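Local coordinates for divalent cation tolerance protein (Thermus thermophilus, PDB 1NZA), which probably takes part in resistance toward heavy metals as a trimeric, copper-binding protein of the CutA family, at residues 10-13 with 14-18; 68-71 with 72-75. All blocks are in the same frame, centred on the assembly; numbering follows the deposited sequence.

Interaction 1. Residues 10-13 with 14-18; sequences PSEE and VARTI
The peptide plane of Glu13 has a donor from Thr17 on each of its two faces. From one face Thr17 OG1 gives its proton to Glu13 O at 2.8 Å, standing 37° out of the carbonyl plane and so not on a lone pair. Thr17 N, less tilted, reaches Glu13 O from the other face at 3.0 Å. With chi1 at -59°, the Thr17 hydroxyl oxygen lies beside its own backbone N, and both donors can therefore meet a single acceptor. The Glu13 carboxylate bends back at chi2 toward the same hydroxyl, but the OE2 to OG1 approach of 3.2 Å has poor hydrogen-bonding geometry. Glu12 and Arg16 run side by side in the same direction, their carboxylate and guanidinium planes 77° apart. What touches is carbon against oxygen, Glu12 OE2 lying 3.8 Å from Arg16 CD, while the charged ends stay apart, with Glu12 OE2 4.8 Å from Arg16 NE. The guanidinium turns instead to a salt bridge with Glu49 of the second subunit. All this belongs to the first turns of helix 12-24, which packs on the antiparallel sheet of this GlnB-like, ferredoxin-like fold through Ala15 and Ile18, both on Val9 and Leu55. Ser11 is the N-cap: its OG accepts from Val14 N in a weak but nearly straight bond of 3.4 Å. Val14 CG2 sits 3.6 Å from the same OG, and Pro10 CG approaches that methyl more loosely, at 4.5 Å. Backbone bonds from Ala15 N to Ser11 O and from Arg16 N to Glu12 O start the helical ladder.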
loop_
_atom_site.group_PDB
_atom_site.type_symbol
_atom_site.label_atom_id
_atom_site.label_comp_id
_atom_site.label_asym_id
_atom_site.label_seq_id
_atom_site.Cartn_x
_atom_site.Cartn_y
_atom_site.Cartn_z
ATOM N N PRO A 10 -6.573 -14.961 5.427
ATOM C CA PRO A 10 -6.388 -16.229 4.715
ATOM C C PRO A 10 -7.360 -16.597 3.601
ATOM O O PRO A 10 -7.057 -17.481 2.796
ATOM C CB PRO A 10 -6.428 -17.248 5.847
ATOM C CG PRO A 10 -7.456 -16.666 6.748
ATOM C CD PRO A 10 -7.074 -15.201 6.794
ATOM N N SER A 11 -8.513 -15.938 3.548
ATOM C CA SER A 11 -9.513 -16.269 2.534
ATOM C C SER A 11 -10.417 -15.104 2.174
ATOM O O SER A 11 -10.521 -14.131 2.914
ATOM C CB SER A 11 -10.389 -17.422 3.029
ATOM O OG SER A 11 -11.136 -17.024 4.170
ATOM N N GLU A 12 -11.080 -15.223 1.027
ATOM C CA GLU A 12 -12.002 -14.199 0.555
ATOM C C GLU A 12 -13.152 -14.063 1.551
ATOM O O GLU A 12 -13.663 -12.966 1.788
ATOM C CB GLU A 12 -12.558 -14.580 -0.816
ATOM C CG GLU A 12 -13.535 -13.564 -1.378
ATOM C CD GLU A 12 -14.234 -14.060 -2.626
ATOM O OE1 GLU A 12 -13.543 -14.531 -3.554
ATOM O OE2 GLU A 12 -15.478 -13.972 -2.683
ATOM N N GLU A 13 -13.553 -15.193 2.124
ATOM C CA GLU A 13 -14.630 -15.241 3.107
ATOM C C GLU A 13 -14.350 -14.298 4.270
ATOM O O GLU A 13 -15.181 -13.453 4.607
ATOM C CB GLU A 13 -14.786 -16.672 3.641
ATOM C CG GLU A 13 -15.751 -16.820 4.817
ATOM C CD GLU A 13 -17.191 -16.513 4.446
ATOM O OE1 GLU A 13 -17.730 -17.181 3.537
ATOM O OE2 GLU A 13 -17.787 -15.607 5.067
ATOM N N VAL A 14 -13.184 -14.460 4.891
ATOM C CA VAL A 14 -12.798 -13.617 6.018
ATOM C C VAL A 14 -12.612 -12.179 5.554
ATOM O O VAL A 14 -13.007 -11.234 6.236
ATOM C CB VAL A 14 -11.480 -14.112 6.665
ATOM C CG1 VAL A 14 -10.964 -13.081 7.662
ATOM C CG2 VAL A 14 -11.717 -15.441 7.365
ATOM N N ALA A 15 -12.005 -12.014 4.383
ATOM C CA ALA A 15 -11.782 -10.685 3.843
ATOM C C ALA A 15 -13.089 -9.898 3.787
ATOM O O ALA A 15 -13.178 -8.784 4.293
ATOM C CB ALA A 15 -11.161 -10.788 2.449
ATOM N N ARG A 16 -14.113 -10.487 3.177
ATOM C CA ARG A 16 -15.406 -9.825 3.052
ATOM C C ARG A 16 -16.110 -9.605 4.388
ATOM O O ARG A 16 -16.694 -8.544 4.619
ATOM C CB ARG A 16 -16.306 -10.629 2.110
ATOM C CG ARG A 16 -15.790 -10.666 0.683
ATOM C CD ARG A 16 -16.748 -11.420 -0.221
ATOM N NE ARG A 16 -18.040 -10.740 -0.320
ATOM C CZ ARG A 16 -18.258 -9.644 -1.039
ATOM N NH1 ARG A 16 -19.468 -9.095 -1.061
ATOM N NH2 ARG A 16 -17.276 -9.101 -1.748
ATOM N N THR A 17 -16.056 -10.608 5.259
ATOM C CA THR A 17 -16.683 -10.507 6.574
ATOM C C THR A 17 -16.081 -9.335 7.351
ATOM O O THR A 17 -16.805 -8.512 7.925
ATOM C CB THR A 17 -16.474 -11.793 7.385
ATOM O OG1 THR A 17 -17.040 -12.900 6.674
ATOM C CG2 THR A 17 -17.132 -11.676 8.755
ATOM N N ILE A 18 -14.753 -9.255 7.368
ATOM C CA ILE A 18 -14.094 -8.160 8.077
ATOM C C ILE A 18 -14.354 -6.813 7.411
ATOM O O ILE A 18 -14.635 -5.818 8.087
ATOM C CB ILE A 18 -12.577 -8.419 8.199
ATOM C CG1 ILE A 18 -12.334 -9.541 9.210
ATOM C CG2 ILE A 18 -11.849 -7.154 8.632
ATOM C CD1 ILE A 18 -10.884 -9.966 9.315
#

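Interaction 2. Residues 68-71 with 72-75; sequences KERV and KALH
Val71 O takes the last of four successive backbone bonds, from His75 N at 2.7 Å, almost in line with the carbonyl. His75 CB is 3.0 Å from the same oxygen. One step back, Leu74 N bonds Arg70 O at 3.0 Å, and Leu74 CG rests 3.4 Å from that carbonyl oxygen. Lys72 CG likewise lies 3.2 Å from Lys68 O, placed there by a chi1 of -68° that sets it beside the backbone N; beyond it the chain is extended. Its NZ and Lys68 NZ, 4.9 Å apart, both donate to one water, which probably eases the repulsion between the like charges. Arg70 folds at chi2 and chi3, bringing NH1 within 4.0 Å of Ala73 CB.

Further out, Glu25 pairs with Arg70 in a salt bridge, and Leu74 rests on Ala21 of helix 12-24. The His75 ring uses both nitrogens: NE2 bonds Thr8 O and ND1 bonds Tyr77 N, which fixes its rotation next to Thr8, a ligand of a bound sodium ion. This is the C-terminal end of helix 64-74, the second sheet-packed helix of the ferredoxin-like CutA fold.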
loop_
_atom_site.group_PDB
_atom_site.type_symbol
_atom_site.label_atom_id
_atom_site.label_comp_id
_atom_site.label_asym_id
_atom_site.label_seq_id
_atom_site.Cartn_x
_atom_site.Cartn_y
_atom_site.Cartn_z
ATOM N N LYS A 68 -9.155 -2.563 16.013
ATOM C CA LYS A 68 -8.314 -3.691 16.398
ATOM C C LYS A 68 -9.122 -4.754 17.130
ATOM O O LYS A 68 -8.979 -5.944 16.857
ATOM C CB LYS A 68 -7.161 -3.250 17.300
ATOM C CG LYS A 68 -6.008 -2.579 16.577
ATOM C CD LYS A 68 -4.768 -2.517 17.467
ATOM C CE LYS A 68 -5.046 -1.767 18.764
ATOM N NZ LYS A 68 -3.852 -1.721 19.655
ATOM N N GLU A 69 -9.957 -4.320 18.071
ATOM C CA GLU A 69 -10.784 -5.245 18.840
ATOM C C GLU A 69 -11.688 -6.075 17.943
ATOM O O GLU A 69 -11.754 -7.296 18.073
ATOM C CB GLU A 69 -11.644 -4.488 19.855
ATOM C CG GLU A 69 -10.917 -4.125 21.136
ATOM C CD GLU A 69 -11.820 -3.429 22.138
ATOM O OE1 GLU A 69 -12.910 -3.965 22.437
ATOM O OE2 GLU A 69 -11.437 -2.348 22.633
ATOM N N ARG A 70 -12.387 -5.411 17.033
ATOM C CA ARG A 70 -13.289 -6.111 16.132
ATOM C C ARG A 70 -12.516 -7.044 15.202
ATOM O O ARG A 70 -12.954 -8.160 14.935
ATOM C CB ARG A 70 -14.111 -5.106 15.320
ATOM C CG ARG A 70 -14.917 -4.130 16.173
ATOM C CD ARG A 70 -15.971 -4.832 17.033
ATOM N NE ARG A 70 -17.055 -5.400 16.233
ATOM C CZ ARG A 70 -17.332 -6.699 16.158
ATOM N NH1 ARG A 70 -16.602 -7.578 16.838
ATOM N NH2 ARG A 70 -18.341 -7.121 15.406
ATOM N N VAL A 71 -11.361 -6.597 14.715
ATOM C CA VAL A 71 -10.568 -7.430 13.817
ATOM C C VAL A 71 -10.048 -8.692 14.501
ATOM O O VAL A 71 -10.109 -9.780 13.931
ATOM C CB VAL A 71 -9.375 -6.648 13.232
ATOM C CG1 VAL A 71 -8.502 -7.582 12.398
ATOM C CG2 VAL A 71 -9.881 -5.501 12.378
ATOM N N LYS A 72 -9.534 -8.554 15.718
ATOM C CA LYS A 72 -9.023 -9.713 16.438
ATOM C C LYS A 72 -10.138 -10.729 16.673
ATOM O O LYS A 72 -9.904 -11.936 16.641
ATOM C CB LYS A 72 -8.411 -9.283 17.771
ATOM C CG LYS A 72 -7.141 -8.466 17.611
ATOM C CD LYS A 72 -6.624 -7.974 18.949
ATOM C CE LYS A 72 -5.397 -7.099 18.758
ATOM N NZ LYS A 72 -4.947 -6.492 20.039
ATOM N N ALA A 73 -11.352 -10.229 16.891
ATOM C CA ALA A 73 -12.512 -11.083 17.132
ATOM C C ALA A 73 -12.926 -11.859 15.884
ATOM O O ALA A 73 -13.170 -13.066 15.943
ATOM C CB ALA A 73 -13.684 -10.242 17.626
ATOM N N LEU A 74 -13.004 -11.156 14.758
ATOM C CA LEU A 74 -13.399 -11.764 13.492
ATOM C C LEU A 74 -12.283 -12.574 12.837
ATOM O O LEU A 74 -12.538 -13.624 12.254
ATOM C CB LEU A 74 -13.877 -10.680 12.521
ATOM C CG LEU A 74 -15.133 -9.889 12.907
ATOM C CD1 LEU A 74 -15.312 -8.716 11.962
ATOM C CD2 LEU A 74 -16.357 -10.799 12.868
ATOM N N HIS A 75 -11.048 -12.092 12.936
ATOM C CA HIS A 75 -9.910 -12.776 12.326
ATOM C C HIS A 75 -9.673 -14.128 13.002
ATOM O O HIS A 75 -9.638 -14.226 14.228
ATOM C CB HIS A 75 -8.658 -11.895 12.430
ATOM C CG HIS A 75 -7.611 -12.197 11.400
ATOM N ND1 HIS A 75 -6.916 -13.387 11.367
ATOM C CD2 HIS A 75 -7.127 -11.450 10.379
ATOM C CE1 HIS A 75 -6.045 -13.358 10.372
ATOM N NE2 HIS A 75 -6.154 -12.194 9.758
HETATM O O HOH W 1 -2.851 -4.154 20.419
#

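Overall arrangement
Interaction 1 opens helix 12-24 and interaction 2 closes helix 64-74, neighbours on the sheet whose two ends meet: Ile18 CG1 lies 3.8 Å from Leu74 CB, and Pro10 CD 4.2 Å from His75 CE1. The first is a surface contact, with just Ala15 buried among its touching residues; the second is partly buried, Val71 and His75 being covered. Both carry main-chain bonds between residues four apart, to which 10-18 adds a weak serine cap and a threonine hydroxyl on a carbonyl, and 68-75 a water shared by two lysines. Each also faces another chain, Arg16 meeting the second subunit, Lys68 and Lys72 the third.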